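Local coordinates for protein ionotropic glutamate receptor bacterial homologue (Nostoc punctiforme, PDB 2PYY) that binds L-glutamate in the cleft of its ligand-binding core and probably serves as the sensing domain of a prokaryotic ionotropic glutamate receptor, at residues Pro4-Ile12 and Ile40-Val50; Leu30-Ile38 and Pro199-Leu207. All coordinates share one frame; numbering follows the deposited sequence.

How the interactions relate
Interactions 1 and 2 lie in the same lobe of the periplasmic-binding-protein fold, their centres about 16 Å apart. Along the chain their segments alternate: strand 5-10, helix 26-38, strand 42-47 and, far later, helix 197-209, so the chain returns to this lobe near its end. The first three elements form a beta-alpha-beta unit, with both strands in interaction 1 and the connecting helix in interaction 2. Trp31 joins the two contacts, touching Val7 and Ile40, while its NE1 is probably hydrogen-bonded to Ser42 OG. Interaction 1 reaches the glutamate pocket at Arg10 and Val50, whereas helix 197-209 in interaction 2 also faces a second subunit.

Interaction 1 (Pro4-Ile12 and Ile40-Val50); sequences PLLVATRVI and IESKLIEYSSV. With GLU (glutamic acid), chain E.
Six backbone hydrogen bonds alternate between Leu5-Thr9 and Glu41-Tyr47, running from Leu5 N to Glu41 O through to Tyr47 N to Thr9 O. The middle ones are the straighter: Val7 N donates to Lys43 O at 2.9 Å and 175°, and Ile45 N to Val7 O at 2.7 Å. Beyond the last bond a water takes over, accepting from Val11 N and donating to Tyr47 O. Apolar side chains pack on both faces. On one, Leu44 CD2 lies 3.6 Å from Val7 CB, the two side chains side by side and pointing the same way, while Leu5 CD1 meets Ile40 CG1, one side chain roughly perpendicular to the other. On the other, Ile45 CD1 reaches Leu6 CG at 3.6 Å, and Ala8 CB sits 3.5 Å from Tyr47 CD2. These parallel strands are joined through helix 26-38 as a beta-alpha-beta crossover, and strand 5-10 also pairs with strand 64-66. Past the strand pairing, polar contacts belong to the glutamate site. With its chain bent at chi2 (-100°), Arg10 brings NH2 to 2.8 Å from OE1 of the bound glutamate. The ligand's side-chain carboxylate lies over a guanidinium face rather than in its plane, modelled too tightly for its exact setting to be relied on; Ser48 O lies over the opposite face. Val50 CG2 approaches the ligand CD at 3.3 Å. Asp158, Ala68, Ser70, Arg75, Thr118 and Thr122 hydrogen-bond the ligand.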
loop_
_atom_site.group_PDB
_atom_site.type_symbol
_atom_site.label_atom_id
_atom_site.label_comp_id
_atom_site.label_asym_id
_atom_site.label_seq_id
_atom_site.Cartn_x
_atom_site.Cartn_y
_atom_site.Cartn_z
ATOM N N PRO B 4 -7.511 -27.802 12.088
ATOM C CA PRO B 4 -8.364 -26.781 11.426
ATOM C C PRO B 4 -7.729 -25.392 11.530
ATOM O O PRO B 4 -7.711 -24.785 12.605
ATOM C CB PRO B 4 -9.730 -26.821 12.112
ATOM C CG PRO B 4 -9.370 -27.402 13.483
ATOM C CD PRO B 4 -8.246 -28.429 13.201
ATOM N N LEU B 5 -7.211 -24.896 10.406
ATOM C CA LEU B 5 -6.558 -23.588 10.374
ATOM C C LEU B 5 -7.444 -22.446 10.833
ATOM O O LEU B 5 -8.648 -22.403 10.548
ATOM C CB LEU B 5 -6.031 -23.257 8.969
ATOM C CG LEU B 5 -4.816 -24.025 8.434
ATOM C CD1 LEU B 5 -4.516 -23.559 7.010
ATOM C CD2 LEU B 5 -3.606 -23.777 9.326
ATOM N N LEU B 6 -6.826 -21.523 11.562
ATOM C CA LEU B 6 -7.502 -20.342 12.066
ATOM C C LEU B 6 -7.338 -19.275 10.997
ATOM O O LEU B 6 -6.220 -18.871 10.676
ATOM C CB LEU B 6 -6.869 -19.901 13.389
ATOM C CG LEU B 6 -7.494 -20.532 14.649
ATOM C CD1 LEU B 6 -7.775 -21.999 14.432
ATOM C CD2 LEU B 6 -6.569 -20.316 15.841
ATOM N N VAL B 7 -8.450 -18.839 10.419
ATOM C CA VAL B 7 -8.394 -17.832 9.368
ATOM C C VAL B 7 -9.062 -16.526 9.812
ATOM O O VAL B 7 -10.234 -16.520 10.171
ATOM C CB VAL B 7 -9.071 -18.368 8.086
ATOM C CG1 VAL B 7 -9.024 -17.315 6.988
ATOM C CG2 VAL B 7 -8.361 -19.645 7.629
ATOM N N ALA B 8 -8.300 -15.434 9.819
ATOM C CA ALA B 8 -8.839 -14.143 10.215
ATOM C C ALA B 8 -9.648 -13.569 9.064
ATOM O O ALA B 8 -9.246 -13.673 7.903
ATOM C CB ALA B 8 -7.715 -13.187 10.576
ATOM N N THR B 9 -10.798 -12.985 9.385
ATOM C CA THR B 9 -11.620 -12.354 8.370
ATOM C C THR B 9 -12.039 -10.992 8.910
ATOM O O THR B 9 -11.953 -10.741 10.108
ATOM C CB THR B 9 -12.887 -13.184 8.022
ATOM O OG1 THR B 9 -13.831 -13.150 9.104
ATOM C CG2 THR B 9 -12.502 -14.623 7.720
ATOM N N ARG B 10 -12.478 -10.121 8.016
ATOM C CA ARG B 10 -12.925 -8.792 8.377
ATOM C C ARG B 10 -14.144 -8.553 7.489
ATOM O O ARG B 10 -14.121 -8.815 6.282
ATOM C CB ARG B 10 -11.802 -7.785 8.101
ATOM C CG ARG B 10 -12.125 -6.343 8.429
ATOM C CD ARG B 10 -12.496 -5.596 7.165
ATOM N NE ARG B 10 -13.033 -4.269 7.430
ATOM C CZ ARG B 10 -12.375 -3.293 8.049
ATOM N NH1 ARG B 10 -11.132 -3.485 8.473
ATOM N NH2 ARG B 10 -12.967 -2.123 8.263
ATOM N N VAL B 11 -15.224 -8.103 8.116
ATOM C CA VAL B 11 -16.481 -7.831 7.432
ATOM C C VAL B 11 -16.375 -6.588 6.556
ATOM O O VAL B 11 -16.095 -5.497 7.039
ATOM C CB VAL B 11 -17.619 -7.655 8.458
ATOM C CG1 VAL B 11 -18.947 -7.394 7.738
ATOM C CG2 VAL B 11 -17.726 -8.918 9.317
ATOM N N ILE B 12 -16.590 -6.774 5.258
ATOM C CA ILE B 12 -16.521 -5.686 4.288
ATOM C C ILE B 12 -17.186 -6.155 2.988
ATOM O O ILE B 12 -16.542 -6.734 2.120
ATOM C CB ILE B 12 -15.042 -5.265 4.020
ATOM C CG1 ILE B 12 -14.997 -4.204 2.913
ATOM C CG2 ILE B 12 -14.192 -6.487 3.670
ATOM C CD1 ILE B 12 -14.064 -3.056 3.235
ATOM N N ILE B 40 -7.693 -28.621 3.132
ATOM C CA ILE B 40 -7.596 -27.974 4.419
ATOM C C ILE B 40 -8.977 -27.557 4.931
ATOM O O ILE B 40 -9.852 -27.162 4.158
ATOM C CB ILE B 40 -6.616 -26.765 4.324
ATOM C CG1 ILE B 40 -6.835 -25.797 5.480
ATOM C CG2 ILE B 40 -6.777 -26.069 2.985
ATOM C CD1 ILE B 40 -7.926 -24.787 5.248
ATOM N N GLU B 41 -9.175 -27.690 6.237
ATOM C CA GLU B 41 -10.426 -27.311 6.882
ATOM C C GLU B 41 -10.073 -26.091 7.728
ATOM O O GLU B 41 -8.969 -26.008 8.260
ATOM C CB GLU B 41 -10.940 -28.472 7.745
ATOM C CG GLU B 41 -11.336 -29.720 6.924
ATOM C CD GLU B 41 -11.826 -30.895 7.771
ATOM O OE1 GLU B 41 -12.128 -31.971 7.182
ATOM O OE2 GLU B 41 -11.910 -30.750 9.014
ATOM N N SER B 42 -10.988 -25.139 7.854
ATOM C CA SER B 42 -10.670 -23.938 8.604
ATOM C C SER B 42 -11.782 -23.354 9.465
ATOM O O SER B 42 -12.965 -23.660 9.288
ATOM C CB SER B 42 -10.165 -22.863 7.633
ATOM O OG SER B 42 -11.083 -22.670 6.570
ATOM N N LYS B 43 -11.375 -22.503 10.403
ATOM C CA LYS B 43 -12.306 -21.825 11.297
ATOM C C LYS B 43 -12.057 -20.325 11.159
ATOM O O LYS B 43 -10.955 -19.840 11.406
ATOM C CB LYS B 43 -12.084 -22.266 12.741
ATOM C CG LYS B 43 -13.090 -21.675 13.714
ATOM C CD LYS B 43 -12.990 -22.308 15.094
ATOM C CE LYS B 43 -14.090 -21.794 16.009
ATOM N NZ LYS B 43 -13.983 -20.325 16.220
ATOM N N LEU B 44 -13.096 -19.599 10.763
ATOM C CA LEU B 44 -12.993 -18.163 10.551
ATOM C C LEU B 44 -13.164 -17.327 11.817
ATOM O O LEU B 44 -14.150 -17.471 12.538
ATOM C CB LEU B 44 -14.014 -17.737 9.494
ATOM C CG LEU B 44 -14.021 -18.538 8.188
ATOM C CD1 LEU B 44 -14.914 -17.808 7.195
ATOM C CD2 LEU B 44 -12.599 -18.685 7.620
ATOM N N ILE B 45 -12.190 -16.456 12.066
ATOM C CA ILE B 45 -12.199 -15.574 13.225
ATOM C C ILE B 45 -12.340 -14.119 12.774
ATOM O O ILE B 45 -11.496 -13.608 12.032
ATOM C CB ILE B 45 -10.899 -15.715 14.023
ATOM C CG1 ILE B 45 -10.666 -17.193 14.363
ATOM C CG2 ILE B 45 -10.984 -14.879 15.307
ATOM C CD1 ILE B 45 -9.328 -17.447 15.052
ATOM N N GLU B 46 -13.407 -13.462 13.221
ATOM C CA GLU B 46 -13.697 -12.068 12.855
ATOM C C GLU B 46 -12.860 -11.040 13.603
ATOM O O GLU B 46 -12.662 -11.166 14.810
ATOM C CB GLU B 46 -15.195 -11.779 13.091
ATOM C CG GLU B 46 -15.673 -10.350 12.783
ATOM C CD GLU B 46 -17.196 -10.217 12.891
ATOM O OE1 GLU B 46 -17.746 -9.104 12.727
ATOM O OE2 GLU B 46 -17.866 -11.238 13.133
ATOM N N TYR B 47 -12.358 -10.048 12.871
ATOM C CA TYR B 47 -11.597 -8.950 13.467
ATOM C C TYR B 47 -12.253 -7.651 13.012
ATOM O O TYR B 47 -12.878 -7.595 11.949
ATOM C CB TYR B 47 -10.120 -9.039 13.092
ATOM C CG TYR B 47 -9.450 -10.176 13.839
ATOM C CD1 TYR B 47 -9.096 -10.034 15.191
ATOM C CD2 TYR B 47 -9.229 -11.418 13.221
ATOM C CE1 TYR B 47 -8.543 -11.088 15.912
ATOM C CE2 TYR B 47 -8.675 -12.487 13.936
ATOM C CZ TYR B 47 -8.336 -12.310 15.277
ATOM O OH TYR B 47 -7.770 -13.346 15.978
ATOM N N SER B 48 -12.106 -6.613 13.818
ATOM C CA SER B 48 -12.769 -5.345 13.566
ATOM C C SER B 48 -12.118 -4.351 12.605
ATOM O O SER B 48 -12.760 -3.385 12.184
ATOM C CB SER B 48 -13.002 -4.655 14.910
ATOM O OG SER B 48 -13.870 -3.543 14.773
ATOM N N SER B 49 -10.860 -4.576 12.259
ATOM C CA SER B 49 -10.166 -3.660 11.378
ATOM C C SER B 49 -8.991 -4.391 10.761
ATOM O O SER B 49 -8.601 -5.463 11.222
ATOM C CB SER B 49 -9.644 -2.442 12.160
ATOM O OG SER B 49 -8.589 -2.826 13.056
ATOM N N VAL B 50 -8.417 -3.798 9.726
ATOM C CA VAL B 50 -7.278 -4.395 9.066
ATOM C C VAL B 50 -6.083 -4.500 10.017
ATOM O O VAL B 50 -5.471 -5.556 10.114
ATOM C CB VAL B 50 -6.913 -3.588 7.824
ATOM C CG1 VAL B 50 -5.625 -4.124 7.206
ATOM C CG2 VAL B 50 -8.056 -3.702 6.809
HETATM N N GLU E . -8.317 -2.591 1.259
HETATM C CA GLU E . -8.234 -1.827 2.538
HETATM C C GLU E . -6.920 -2.145 3.246
HETATM O O GLU E . -6.383 -3.247 3.007
HETATM C CB GLU E . -9.402 -2.198 3.452
HETATM C CG GLU E . -9.473 -1.378 4.736
HETATM C CD GLU E . -10.549 -1.870 5.696
HETATM O OE1 GLU E . -10.844 -1.155 6.675
HETATM O OE2 GLU E . -11.092 -2.973 5.471
HETATM O OXT GLU E . -6.446 -1.301 4.033
HETATM O O HOH W 1 -14.798 -6.431 10.356
#

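Interaction 2 (Leu30-Ile38 and Pro199-Leu207); sequences LWRSIATQI and PINQALLNL
A helix-helix crossing in the lobe built on the three-stranded parallel sheet joins Ile34 and Leu207, each set as a knob into a hole of the other helix. The axes of the helical segments 30-38 and 199-207 come within 9.1 Å, with their directions 110° apart. Ile34 sits among Ile200, Ala203, Leu204 and Leu207; its two branches divide the work, CG2 resting 3.7 Å from Ala203 CB and CG1 3.6 Å from Leu207 CD1. In return, the Leu207 side chain sits among Leu30, Ser33, Ile34 and Gln37, and its CD1 also lies 3.7 Å from Ser33 CB. Ile34 CA and Ala203 CA come nearest, 5.5 Å apart, consistent with the small side chain at Ala203. Such reciprocal knobs-into-holes packing ties the helix that links strands 5-10 and 42-47 to one near the end of the chain. At one flank, Leu30 CD1 meets Leu204 CD1 at 3.9 Å, their side chains crossing at about a right angle. At the other, Ile38 places CG1 beside the backbone N (chi1 -65°) and extends CD1 to 3.5 Å from Pro199 O, while CG1 also packs on Ala203 CB. Trp31 meets Ile200 at a ring edge: CD1 of Ile200 lies near the indole plane, 3.7 Å from CZ3 of Trp31. Ile188 of strand 175-190 touches Trp31, Ile34 and Ile200 alike. Asn201, Gln202, Leu205 and Asn206 pack against Thr72, Ala73 and Glu76 of a second subunit.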
loop_
_atom_site.group_PDB
_atom_site.type_symbol
_atom_site.label_atom_id
_atom_site.label_comp_id
_atom_site.label_asym_id
_atom_site.label_seq_id
_atom_site.Cartn_x
_atom_site.Cartn_y
_atom_site.Cartn_z
ATOM N N LEU B 30 -14.255 -17.631 -2.288
ATOM C CA LEU B 30 -12.943 -17.924 -2.855
ATOM C C LEU B 30 -12.095 -18.726 -1.866
ATOM O O LEU B 30 -11.490 -19.731 -2.234
ATOM C CB LEU B 30 -12.214 -16.632 -3.242
ATOM C CG LEU B 30 -10.861 -16.827 -3.922
ATOM C CD1 LEU B 30 -11.066 -17.557 -5.231
ATOM C CD2 LEU B 30 -10.202 -15.478 -4.161
ATOM N N TRP B 31 -12.036 -18.294 -0.612
ATOM C CA TRP B 31 -11.242 -19.038 0.354
ATOM C C TRP B 31 -11.764 -20.478 0.529
ATOM O O TRP B 31 -10.983 -21.423 0.592
ATOM C CB TRP B 31 -11.224 -18.327 1.706
ATOM C CG TRP B 31 -10.580 -19.169 2.748
ATOM C CD1 TRP B 31 -11.195 -19.785 3.800
ATOM C CD2 TRP B 31 -9.216 -19.601 2.767
ATOM N NE1 TRP B 31 -10.300 -20.578 4.471
ATOM C CE2 TRP B 31 -9.077 -20.477 3.862
ATOM C CE3 TRP B 31 -8.093 -19.324 1.972
ATOM C CZ2 TRP B 31 -7.868 -21.097 4.173
ATOM C CZ3 TRP B 31 -6.884 -19.947 2.286
ATOM C CH2 TRP B 31 -6.786 -20.815 3.383
ATOM N N ARG B 32 -13.079 -20.638 0.615
ATOM C CA ARG B 32 -13.667 -21.965 0.775
ATOM C C ARG B 32 -13.223 -22.897 -0.353
ATOM O O ARG B 32 -12.893 -24.048 -0.106
ATOM C CB ARG B 32 -15.191 -21.869 0.794
ATOM C CG ARG B 32 -15.910 -23.204 0.953
ATOM C CD ARG B 32 -17.393 -23.087 0.618
ATOM N NE ARG B 32 -18.115 -22.224 1.563
ATOM C CZ ARG B 32 -18.816 -21.152 1.205
ATOM N NH1 ARG B 32 -18.886 -20.809 -0.077
ATOM N NH2 ARG B 32 -19.456 -20.437 2.124
ATOM N N SER B 33 -13.199 -22.396 -1.590
ATOM C CA SER B 33 -12.786 -23.214 -2.735
ATOM C C SER B 33 -11.317 -23.589 -2.661
ATOM O O SER B 33 -10.929 -24.726 -2.934
ATOM C CB SER B 33 -13.027 -22.477 -4.055
ATOM O OG SER B 33 -14.368 -22.058 -4.171
ATOM N N ILE B 34 -10.502 -22.604 -2.310
ATOM C CA ILE B 34 -9.068 -22.800 -2.191
ATOM C C ILE B 34 -8.798 -23.849 -1.119
ATOM O O ILE B 34 -7.991 -24.750 -1.310
ATOM C CB ILE B 34 -8.375 -21.483 -1.796
ATOM C CG1 ILE B 34 -8.559 -20.444 -2.905
ATOM C CG2 ILE B 34 -6.917 -21.732 -1.505
ATOM C CD1 ILE B 34 -8.001 -19.073 -2.555
ATOM N N ALA B 35 -9.496 -23.726 0.005
ATOM C CA ALA B 35 -9.335 -24.645 1.126
ATOM C C ALA B 35 -9.839 -26.045 0.800
ATOM O O ALA B 35 -9.203 -27.039 1.139
ATOM C CB ALA B 35 -10.062 -24.105 2.343
ATOM N N THR B 36 -10.991 -26.126 0.154
ATOM C CA THR B 36 -11.542 -27.423 -0.191
ATOM C C THR B 36 -10.612 -28.128 -1.182
ATOM O O THR B 36 -10.370 -29.331 -1.076
ATOM C CB THR B 36 -12.951 -27.278 -0.761
ATOM O OG1 THR B 36 -12.942 -26.291 -1.786
ATOM C CG2 THR B 36 -13.921 -26.841 0.326
ATOM N N GLN B 37 -10.050 -27.371 -2.117
ATOM C CA GLN B 37 -9.157 -27.954 -3.104
ATOM C C GLN B 37 -7.822 -28.418 -2.515
ATOM O O GLN B 37 -7.221 -29.363 -3.021
ATOM C CB GLN B 37 -8.890 -26.957 -4.217
ATOM C CG GLN B 37 -8.269 -27.598 -5.421
ATOM C CD GLN B 37 -7.599 -26.593 -6.313
ATOM O OE1 GLN B 37 -8.184 -25.557 -6.638
ATOM N NE2 GLN B 37 -6.364 -26.885 -6.721
ATOM N N ILE B 38 -7.355 -27.747 -1.463
ATOM C CA ILE B 38 -6.090 -28.092 -0.802
ATOM C C ILE B 38 -6.270 -29.232 0.207
ATOM O O ILE B 38 -5.308 -29.912 0.565
ATOM C CB ILE B 38 -5.495 -26.859 -0.051
ATOM C CG1 ILE B 38 -5.118 -25.764 -1.050
ATOM C CG2 ILE B 38 -4.262 -27.264 0.747
ATOM C CD1 ILE B 38 -4.712 -24.449 -0.404
ATOM N N PRO B 199 0.871 -23.625 -1.716
ATOM C CA PRO B 199 -0.320 -24.415 -2.050
ATOM C C PRO B 199 -1.545 -23.531 -2.309
ATOM O O PRO B 199 -2.441 -23.899 -3.072
ATOM C CB PRO B 199 -0.493 -25.327 -0.832
ATOM C CG PRO B 199 0.095 -24.537 0.265
ATOM C CD PRO B 199 1.352 -23.962 -0.370
ATOM N N ILE B 200 -1.588 -22.365 -1.673
ATOM C CA ILE B 200 -2.703 -21.458 -1.888
ATOM C C ILE B 200 -2.574 -20.890 -3.292
ATOM O O ILE B 200 -3.551 -20.820 -4.031
ATOM C CB ILE B 200 -2.707 -20.295 -0.841
ATOM C CG1 ILE B 200 -3.207 -20.816 0.501
ATOM C CG2 ILE B 200 -3.605 -19.153 -1.311
ATOM C CD1 ILE B 200 -3.277 -19.755 1.597
ATOM N N ASN B 201 -1.362 -20.500 -3.668
ATOM C CA ASN B 201 -1.144 -19.950 -5.001
ATOM C C ASN B 201 -1.510 -20.994 -6.038
ATOM O O ASN B 201 -2.194 -20.702 -7.014
ATOM C CB ASN B 201 0.316 -19.531 -5.167
ATOM C CG ASN B 201 0.649 -18.290 -4.382
ATOM O OD1 ASN B 201 -0.234 -17.628 -3.851
ATOM N ND2 ASN B 201 1.931 -17.953 -4.323
ATOM N N GLN B 202 -1.038 -22.215 -5.810
ATOM C CA GLN B 202 -1.306 -23.332 -6.710
ATOM C C GLN B 202 -2.826 -23.519 -6.843
ATOM O O GLN B 202 -3.355 -23.664 -7.947
ATOM C CB GLN B 202 -0.646 -24.594 -6.140
ATOM C CG GLN B 202 -0.875 -25.874 -6.915
ATOM C CD GLN B 202 -0.043 -25.964 -8.179
ATOM O OE1 GLN B 202 1.028 -25.359 -8.279
ATOM N NE2 GLN B 202 -0.522 -26.738 -9.144
ATOM N N ALA B 203 -3.524 -23.512 -5.708
ATOM C CA ALA B 203 -4.977 -23.667 -5.712
ATOM C C ALA B 203 -5.662 -22.547 -6.494
ATOM O O ALA B 203 -6.484 -22.805 -7.371
ATOM C CB ALA B 203 -5.519 -23.705 -4.265
ATOM N N LEU B 204 -5.323 -21.300 -6.168
ATOM C CA LEU B 204 -5.906 -20.137 -6.843
ATOM C C LEU B 204 -5.690 -20.195 -8.355
ATOM O O LEU B 204 -6.598 -19.903 -9.139
ATOM C CB LEU B 204 -5.284 -18.844 -6.305
ATOM C CG LEU B 204 -5.854 -17.529 -6.844
ATOM C CD1 LEU B 204 -7.313 -17.403 -6.434
ATOM C CD2 LEU B 204 -5.056 -16.338 -6.292
ATOM N N LEU B 205 -4.474 -20.547 -8.757
ATOM C CA LEU B 205 -4.150 -20.645 -10.177
ATOM C C LEU B 205 -5.059 -21.685 -10.846
ATOM O O LEU B 205 -5.611 -21.425 -11.907
ATOM C CB LEU B 205 -2.660 -21.004 -10.370
ATOM C CG LEU B 205 -1.659 -19.909 -9.964
ATOM C CD1 LEU B 205 -0.242 -20.450 -9.996
ATOM C CD2 LEU B 205 -1.815 -18.710 -10.895
ATOM N N ASN B 206 -5.234 -22.853 -10.230
ATOM C CA ASN B 206 -6.102 -23.856 -10.840
ATOM C C ASN B 206 -7.545 -23.369 -10.893
ATOM O O ASN B 206 -8.242 -23.609 -11.877
ATOM C CB ASN B 206 -6.026 -25.184 -10.091
ATOM C CG ASN B 206 -4.685 -25.879 -10.283
ATOM O OD1 ASN B 206 -4.081 -25.804 -11.364
ATOM N ND2 ASN B 206 -4.220 -26.567 -9.248
ATOM N N LEU B 207 -7.983 -22.679 -9.841
ATOM C CA LEU B 207 -9.338 -22.146 -9.789
ATOM C C LEU B 207 -9.564 -21.163 -10.937
ATOM O O LEU B 207 -10.660 -21.078 -11.487
ATOM C CB LEU B 207 -9.598 -21.450 -8.445
ATOM C CG LEU B 207 -9.771 -22.348 -7.216
ATOM C CD1 LEU B 207 -10.032 -21.490 -5.981
ATOM C CD2 LEU B 207 -10.947 -23.304 -7.444
#